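Local coordinates for Poly(A) RNA polymerase protein 2 (Saccharomyces cerevisiae, PDB 3NYB), which is the catalytic subunit of the TRAMP RNA surveillance complex, where it probably adds adenosines to the 3' ends of RNAs marked for processing or decay, at residues T297-C300 with F301-S305; S305-F308 with K309-L312. The protein carries 1 engineered substitution. All coordinates share one frame; numbering follows the deposited sequence.

Contact 1 (T297-C300 with F301-S305)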
loop_
_atom_site.group_PDB
_atom_site.type_symbol
_atom_site.label_atom_id
_atom_site.label_comp_id
_atom_site.label_asym_id
_atom_site.label_seq_id
_atom_site.Cartn_x
_atom_site.Cartn_y
_atom_site.Cartn_z
ATOM N N THR A 297 -0.262 -14.968 -10.587
ATOM C CA THR A 297 -0.939 -15.580 -11.723
ATOM C C THR A 297 -0.352 -16.948 -12.053
ATOM O O THR A 297 -1.094 -17.904 -12.290
ATOM C CB THR A 297 -0.892 -14.681 -12.970
ATOM O OG1 THR A 297 0.462 -14.540 -13.415
ATOM C CG2 THR A 297 -1.463 -13.309 -12.652
ATOM N N ASN A 298 0.974 -17.049 -12.068
ATOM C CA ASN A 298 1.621 -18.330 -12.345
ATOM C C ASN A 298 1.193 -19.366 -11.334
ATOM O O ASN A 298 0.888 -20.503 -11.682
ATOM C CB ASN A 298 3.141 -18.197 -12.312
ATOM C CG ASN A 298 3.693 -17.621 -13.586
ATOM O OD1 ASN A 298 3.034 -17.641 -14.627
ATOM N ND2 ASN A 298 4.908 -17.097 -13.516
ATOM N N ARG A 299 1.184 -18.953 -10.072
ATOM C CA ARG A 299 0.760 -19.799 -8.970
ATOM C C ARG A 299 -0.675 -20.284 -9.170
ATOM O O ARG A 299 -0.969 -21.472 -9.028
ATOM C CB ARG A 299 0.889 -19.026 -7.656
ATOM C CG ARG A 299 0.472 -19.781 -6.407
ATOM C CD ARG A 299 1.242 -21.072 -6.242
ATOM N NE ARG A 299 1.283 -21.506 -4.855
ATOM C CZ ARG A 299 2.044 -22.499 -4.415
ATOM N NH1 ARG A 299 2.811 -23.160 -5.273
ATOM N NH2 ARG A 299 2.038 -22.831 -3.124
ATOM N N CYS A 300 -1.568 -19.363 -9.506
ATOM C CA CYS A 300 -2.953 -19.727 -9.762
ATOM C C CYS A 300 -3.071 -20.798 -10.848
ATOM O O CYS A 300 -3.808 -21.769 -10.687
ATOM C CB CYS A 300 -3.773 -18.491 -10.122
ATOM S SG CYS A 300 -4.126 -17.416 -8.713
ATOM N N PHE A 301 -2.352 -20.624 -11.954
ATOM C CA PHE A 301 -2.360 -21.635 -13.003
ATOM C C PHE A 301 -1.888 -22.957 -12.408
ATOM O O PHE A 301 -2.540 -23.991 -12.558
ATOM C CB PHE A 301 -1.454 -21.237 -14.170
ATOM C CG PHE A 301 -1.878 -19.981 -14.878
ATOM C CD1 PHE A 301 -0.937 -19.041 -15.267
ATOM C CD2 PHE A 301 -3.211 -19.738 -15.157
ATOM C CE1 PHE A 301 -1.316 -17.884 -15.921
ATOM C CE2 PHE A 301 -3.595 -18.581 -15.812
ATOM C CZ PHE A 301 -2.646 -17.653 -16.194
ATOM N N GLU A 302 -0.757 -22.903 -11.711
ATOM C CA GLU A 302 -0.127 -24.087 -11.131
ATOM C C GLU A 302 -1.048 -24.921 -10.239
ATOM O O GLU A 302 -0.946 -26.144 -10.221
ATOM C CB GLU A 302 1.132 -23.695 -10.355
ATOM C CG GLU A 302 1.864 -24.874 -9.733
ATOM C CD GLU A 302 2.983 -24.447 -8.797
ATOM O OE1 GLU A 302 2.988 -23.278 -8.355
ATOM O OE2 GLU A 302 3.858 -25.286 -8.498
ATOM N N LEU A 303 -1.938 -24.266 -9.500
ATOM C CA LEU A 303 -2.833 -24.976 -8.586
ATOM C C LEU A 303 -4.107 -25.446 -9.281
ATOM O O LEU A 303 -4.556 -26.574 -9.074
ATOM C CB LEU A 303 -3.178 -24.109 -7.370
ATOM C CG LEU A 303 -2.010 -23.658 -6.485
ATOM C CD1 LEU A 303 -2.482 -22.661 -5.451
ATOM C CD2 LEU A 303 -1.314 -24.837 -5.814
ATOM N N HIS A 304 -4.683 -24.579 -10.109
ATOM C CA HIS A 304 -5.897 -24.910 -10.855
ATOM C C HIS A 304 -5.673 -26.071 -11.824
ATOM O O HIS A 304 -6.600 -26.521 -12.490
ATOM C CB HIS A 304 -6.407 -23.685 -11.619
ATOM C CG HIS A 304 -7.719 -23.903 -12.309
ATOM N ND1 HIS A 304 -8.932 -23.726 -11.676
ATOM C CD2 HIS A 304 -8.009 -24.273 -13.579
ATOM C CE1 HIS A 304 -9.912 -23.982 -12.525
ATOM N NE2 HIS A 304 -9.378 -24.315 -13.687
ATOM N N SER A 305 -4.436 -26.552 -11.891
ATOM C CA SER A 305 -4.087 -27.659 -12.767
ATOM C C SER A 305 -3.368 -28.772 -12.009
ATOM O O SER A 305 -2.570 -29.510 -12.588
ATOM C CB SER A 305 -3.207 -27.161 -13.913
ATOM O OG SER A 305 -1.998 -26.621 -13.418
#
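R299 lies against E302 and L303, three and four residues on along the same helix. CB itself points away from 301-305, but with CG anti to the backbone N (chi1 180°) and a bend at chi2 the chain swings back along the helix. At CD it arrives beside L303 CD1 and within 3.5 Å of E302 OE1. NE then lies 4.0 Å from L303 CD1, and the leucine covers one face of the guanidinium, with CD2 over its centre. At the tip, NH1 gives a hydrogen bond of 3.1 Å to E302 OE1, part of a salt bridge. The acceptor sits at the guanidinium edge, in its plane, yet OE1 is met from above the carboxylate, whose plane is turned 62° from that of the arginine. NH2 faces the other way and binds the carbonyl of S315, so a long, branched cation suits this place: it serves a loop and its own helix together.

All this happens on the last two turns of helix 282-304, which probably belongs to the central domain of this Cid1-family polymerase. Successive backbone bonds run four residues back, from F301 N to T297 O and from H304 N to C300 O, the latter 3.0 Å long. The F301 ring, its CG beside the backbone N, lies with one face over T297 O, offset toward the rim, where CD1 is 3.2 Å from that oxygen. R20 of Protein AIR2 packs against F301, and its NH1 is hydrogen-bonded to N298 OD1, so a polar amide suits this exposed position. W25 of the same partner chain lies against T297 and C300; their small size probably lets the indole lie close to the helix. T297 turns its hydroxyl back to carbonyls of the preceding turn, chiefly that of F293.

Contact 2 (S305-F308 with K309-L312)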
loop_
_atom_site.group_PDB
_atom_site.type_symbol
_atom_site.label_atom_id
_atom_site.label_comp_id
_atom_site.label_asym_id
_atom_site.label_seq_id
_atom_site.Cartn_x
_atom_site.Cartn_y
_atom_site.Cartn_z
ATOM N N SER A 305 -4.436 -26.552 -11.891
ATOM C CA SER A 305 -4.087 -27.659 -12.767
ATOM C C SER A 305 -3.368 -28.772 -12.009
ATOM O O SER A 305 -2.570 -29.510 -12.588
ATOM C CB SER A 305 -3.207 -27.161 -13.913
ATOM O OG SER A 305 -1.998 -26.621 -13.418
ATOM N N ALA A 306 -3.646 -28.887 -10.715
ATOM C CA ALA A 306 -3.017 -29.917 -9.902
ATOM C C ALA A 306 -4.066 -30.736 -9.172
ATOM O O ALA A 306 -5.208 -30.302 -9.016
ATOM C CB ALA A 306 -2.045 -29.296 -8.916
ATOM N N THR A 307 -3.670 -31.925 -8.735
ATOM C CA THR A 307 -4.543 -32.787 -7.953
ATOM C C THR A 307 -4.885 -32.119 -6.633
ATOM O O THR A 307 -4.030 -31.493 -6.012
ATOM C CB THR A 307 -3.857 -34.123 -7.640
ATOM O OG1 THR A 307 -3.465 -34.755 -8.863
ATOM C CG2 THR A 307 -4.793 -35.047 -6.862
ATOM N N PHE A 308 -6.134 -32.256 -6.201
ATOM C CA PHE A 308 -6.555 -31.706 -4.919
ATOM C C PHE A 308 -5.615 -32.143 -3.800
ATOM O O PHE A 308 -5.433 -31.425 -2.815
ATOM C CB PHE A 308 -7.998 -32.102 -4.605
ATOM C CG PHE A 308 -9.022 -31.320 -5.382
ATOM C CD1 PHE A 308 -9.338 -31.668 -6.687
ATOM C CD2 PHE A 308 -9.666 -30.234 -4.809
ATOM C CE1 PHE A 308 -10.278 -30.949 -7.404
ATOM C CE2 PHE A 308 -10.609 -29.512 -5.519
ATOM C CZ PHE A 308 -10.914 -29.869 -6.819
ATOM N N LYS A 309 -5.009 -33.315 -3.965
ATOM C CA LYS A 309 -4.036 -33.823 -3.000
ATOM C C LYS A 309 -2.768 -32.970 -2.953
ATOM O O LYS A 309 -2.108 -32.880 -1.919
ATOM C CB LYS A 309 -3.670 -35.279 -3.308
ATOM C CG LYS A 309 -4.680 -36.304 -2.815
ATOM C CD LYS A 309 -4.138 -37.718 -2.964
ATOM C CE LYS A 309 -5.020 -38.740 -2.257
ATOM N NZ LYS A 309 -5.015 -38.567 -0.776
ATOM N N ASP A 310 -2.425 -32.354 -4.080
ATOM C CA ASP A 310 -1.228 -31.522 -4.164
ATOM C C ASP A 310 -1.520 -30.107 -3.695
ATOM O O ASP A 310 -0.606 -29.313 -3.482
ATOM C CB ASP A 310 -0.706 -31.478 -5.600
ATOM C CG ASP A 310 -0.147 -32.808 -6.059
ATOM O OD1 ASP A 310 0.945 -33.189 -5.583
ATOM O OD2 ASP A 310 -0.793 -33.465 -6.906
ATOM N N ARG A 311 -2.801 -29.792 -3.550
ATOM C CA ARG A 311 -3.206 -28.461 -3.135
ATOM C C ARG A 311 -3.275 -28.375 -1.614
ATOM O O ARG A 311 -3.003 -27.325 -1.029
ATOM C CB ARG A 311 -4.560 -28.104 -3.748
ATOM C CG ARG A 311 -4.672 -28.413 -5.224
ATOM C CD ARG A 311 -6.113 -28.336 -5.673
ATOM N NE ARG A 311 -6.479 -27.002 -6.131
ATOM C CZ ARG A 311 -7.729 -26.583 -6.293
ATOM N NH1 ARG A 311 -8.741 -27.389 -6.015
ATOM N NH2 ARG A 311 -7.968 -25.355 -6.723
ATOM N N LEU A 312 -3.634 -29.491 -0.986
ATOM C CA LEU A 312 -3.751 -29.570 0.465
ATOM C C LEU A 312 -2.643 -28.796 1.170
ATOM O O LEU A 312 -1.454 -28.996 0.904
ATOM C CB LEU A 312 -3.747 -31.029 0.930
ATOM C CG LEU A 312 -4.205 -31.218 2.378
ATOM C CD1 LEU A 312 -5.600 -30.627 2.555
ATOM C CD2 LEU A 312 -4.170 -32.685 2.814
#
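R311 and F308 lie side by side, three residues apart, and a cation-pi contact joins them. CZ of R311 stands 4.6 Å from the centroid of the F308 ring, off-centre at 27° from the ring normal. The two planes are nearly perpendicular (83°), so the guanidinium turns an edge to the ring face; NH1 comes closer to the ring than is plausible, and its exact placing is doubtful. A bend at chi3 (90°) brings the group round after CD has passed F308 CA at 3.5 Å. NH2 has a weak hydrogen bond to the carbonyl of Q14. Replacing R311 by alanine would remove the guanidinium, and the F308 ring face would probably lose its cationic neighbour and Q14 O a weak donor.

Backbone bonds, several of them weak, form the short helical turn at 308-311, which follows the break after the long helix 282-304. T307 O takes the amide of D310 at 2.7 Å, and that of R311 only weakly. F308 O accepts L312 N at 3.2 Å, and again R311 weakly.

Apolar contacts complete the turn. T307 CG2 rests against K309 CB at 3.7 Å, and A306 CB meets D310 CB, a small methyl fitting close beside the turn. The D310 side chain crosses that of T307, bringing OD2 to 3.2 Å from T307 CB, whereas the far end of K309 runs off from 305-308.

How the contacts relate
Contact 1 and contact 2 follow each other along the chain and share S305, where helix 282-304 gives way to the short helix 308-311; their centres lie about 10 Å apart. Contact 1 is partly buried: a mixed polar and apolar face meets Protein AIR2, and C300 and L303 pack on helix 17-31, while its arginine is paired with a carboxylate. Contact 2 is a surface turn with no other protein chain of the assembly against it, and there the arginine meets an aromatic ring instead. Regular four-residue backbone bonds mark the first, a mixture of three- and four-residue bonds, partly weak, the second. L303 O and R311 NE touch by packing where the two contacts meet.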